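Coenzyme PQQ synthesis protein B (Methylobacterium extorquens, PDB 4Z7R) may take part in pyrroloquinoline quinone (PQQ) biosynthesis by helping to move PQQ or its precursor to the periplasm, and binds zinc in a metallo-beta-lactamase-like fold. Local coordinates at residues A[4-9]-A[51-56]. Residues are numbered along the deposited sequence; the frame is centred on the assembly and turned at random.
Sequences VILGSA and WLLLNA
Val4 sends CG1 toward Trp51 by placing it between its own backbone N and carbonyl carbon (chi1 55°), while Leu53 holds CG anti to its backbone N (chi1 -168°), which carries its branched end to Leu6. Two apolar pairs result. Val4 CG1 lies 3.9 Å from Trp51 CZ3, on the six-membered part of the indole, and approaches the ring obliquely. Leu6 CD1 meets Leu53 CD1 methyl to methyl at 3.5 Å, closer than usual for two carbons, so the packing is tight here. The two side chains of each pair lie roughly perpendicular. Strand 41-45 runs between strands 2-5 and 51-54, antiparallel to both, and the nearest CA atoms of the segments, those of Leu6 and Leu53, are 9.4 Å apart. The wide indole spans most of its gap, so short, beta-branched Val4 need add only a methyl; each leucine brings a flexible, branched end. Ala43, touched by Val4 and Trp51, and Ser41, touched by Leu53, are small enough to leave room. Where the strand bends, Leu6 and Gly7 together face Ser41 as a classic bulge. Helix 60-66 packs on the leucine pair, with Gln63 against Leu6 and Ile60 against Leu53, while Trp51 touches Met70 of a loop. Buried and without hydrogen bonds, the direct contact rests on dispersion and exclusion of water, while backbone hydrogen bonds to strand 41-45 set the spacing in this metallo-beta-lactamase-like core.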
loop_
_atom_site.group_PDB
_atom_site.type_symbol
_atom_site.label_atom_id
_atom_site.label_comp_id
_atom_site.label_asym_id
_atom_site.label_seq_id
_atom_site.Cartn_x
_atom_site.Cartn_y
_atom_site.Cartn_z
ATOM N N VAL A 4 -17.412 7.318 4.346
ATOM C CA VAL A 4 -16.928 6.863 3.050
ATOM C C VAL A 4 -16.164 5.554 3.207
ATOM O O VAL A 4 -15.263 5.430 4.040
ATOM C CB VAL A 4 -16.048 7.928 2.343
ATOM C CG1 VAL A 4 -14.898 8.375 3.227
ATOM C CG2 VAL A 4 -15.542 7.399 1.003
ATOM N N ILE A 5 -16.562 4.561 2.422
ATOM C CA ILE A 5 -15.866 3.286 2.402
ATOM C C ILE A 5 -14.694 3.385 1.431
ATOM O O ILE A 5 -14.887 3.449 0.219
ATOM C CB ILE A 5 -16.810 2.140 2.001
ATOM C CG1 ILE A 5 -17.975 2.054 2.996
ATOM C CG2 ILE A 5 -16.049 0.824 1.926
ATOM C CD1 ILE A 5 -18.949 0.935 2.717
ATOM N N LEU A 6 -13.481 3.427 1.976
ATOM C CA LEU A 6 -12.279 3.601 1.164
ATOM C C LEU A 6 -11.850 2.290 0.517
ATOM O O LEU A 6 -11.448 2.261 -0.646
ATOM C CB LEU A 6 -11.137 4.164 2.011
ATOM C CG LEU A 6 -11.375 5.529 2.657
ATOM C CD1 LEU A 6 -10.191 5.890 3.522
ATOM C CD2 LEU A 6 -11.610 6.598 1.604
ATOM N N GLY A 7 -11.932 1.210 1.285
ATOM C CA GLY A 7 -11.616 -0.112 0.781
ATOM C C GLY A 7 -12.652 -1.092 1.284
ATOM O O GLY A 7 -12.938 -1.148 2.482
ATOM N N SER A 8 -13.204 -1.883 0.372
ATOM C CA SER A 8 -14.315 -2.764 0.710
ATOM C C SER A 8 -13.911 -4.228 0.633
ATOM O O SER A 8 -14.720 -5.117 0.901
ATOM C CB SER A 8 -15.504 -2.504 -0.218
ATOM O OG SER A 8 -15.101 -2.539 -1.580
ATOM N N ALA A 9 -12.658 -4.479 0.271
ATOM C CA ALA A 9 -12.175 -5.849 0.146
ATOM C C ALA A 9 -11.462 -6.329 1.406
ATOM O O ALA A 9 -11.026 -5.531 2.233
ATOM C CB ALA A 9 -11.252 -5.977 -1.053
ATOM N N TRP A 51 -11.832 14.268 9.673
ATOM C CA TRP A 51 -12.121 12.849 9.505
ATOM C C TRP A 51 -11.346 11.928 10.436
ATOM O O TRP A 51 -10.194 12.186 10.787
ATOM C CB TRP A 51 -11.853 12.430 8.057
ATOM C CG TRP A 51 -12.732 13.115 7.065
ATOM C CD1 TRP A 51 -12.579 14.374 6.565
ATOM C CD2 TRP A 51 -13.911 12.580 6.455
ATOM N NE1 TRP A 51 -13.591 14.658 5.680
ATOM C CE2 TRP A 51 -14.422 13.571 5.593
ATOM C CE3 TRP A 51 -14.585 11.358 6.553
ATOM C CZ2 TRP A 51 -15.574 13.380 4.834
ATOM C CZ3 TRP A 51 -15.732 11.171 5.802
ATOM C CH2 TRP A 51 -16.212 12.176 4.951
ATOM N N LEU A 52 -12.010 10.847 10.830
ATOM C CA LEU A 52 -11.370 9.741 11.516
ATOM C C LEU A 52 -11.180 8.598 10.533
ATOM O O LEU A 52 -12.135 8.163 9.889
ATOM C CB LEU A 52 -12.206 9.269 12.707
ATOM C CG LEU A 52 -11.804 7.911 13.297
ATOM C CD1 LEU A 52 -10.493 8.014 14.064
ATOM C CD2 LEU A 52 -12.910 7.346 14.183
ATOM N N LEU A 53 -9.948 8.116 10.418
ATOM C CA LEU A 53 -9.664 6.953 9.591
ATOM C C LEU A 53 -9.772 5.679 10.413
ATOM O O LEU A 53 -9.113 5.537 11.439
ATOM C CB LEU A 53 -8.270 7.061 8.969
ATOM C CG LEU A 53 -7.946 6.070 7.854
ATOM C CD1 LEU A 53 -8.631 6.480 6.574
ATOM C CD2 LEU A 53 -6.441 5.983 7.649
ATOM N N LEU A 54 -10.608 4.751 9.961
ATOM C CA LEU A 54 -10.709 3.459 10.622
ATOM C C LEU A 54 -9.918 2.423 9.835
ATOM O O LEU A 54 -10.302 2.045 8.728
ATOM C CB LEU A 54 -12.170 3.040 10.788
ATOM C CG LEU A 54 -12.864 3.819 11.915
ATOM C CD1 LEU A 54 -13.665 4.990 11.365
ATOM C CD2 LEU A 54 -13.733 2.917 12.773
ATOM N N ASN A 55 -8.797 2.007 10.423
ATOM C CA ASN A 55 -7.812 1.106 9.821
ATOM C C ASN A 55 -7.034 1.793 8.698
ATOM O O ASN A 55 -7.534 2.707 8.033
ATOM C CB ASN A 55 -8.474 -0.201 9.359
ATOM C CG ASN A 55 -9.017 -1.019 10.516
ATOM O OD1 ASN A 55 -8.345 -1.198 11.534
ATOM N ND2 ASN A 55 -10.236 -1.523 10.366
ATOM N N ALA A 56 -5.810 1.324 8.483
ATOM C CA ALA A 56 -4.906 1.930 7.510
ATOM C C ALA A 56 -4.338 0.846 6.598
ATOM O O ALA A 56 -3.390 0.148 6.959
ATOM C CB ALA A 56 -3.785 2.705 8.182
#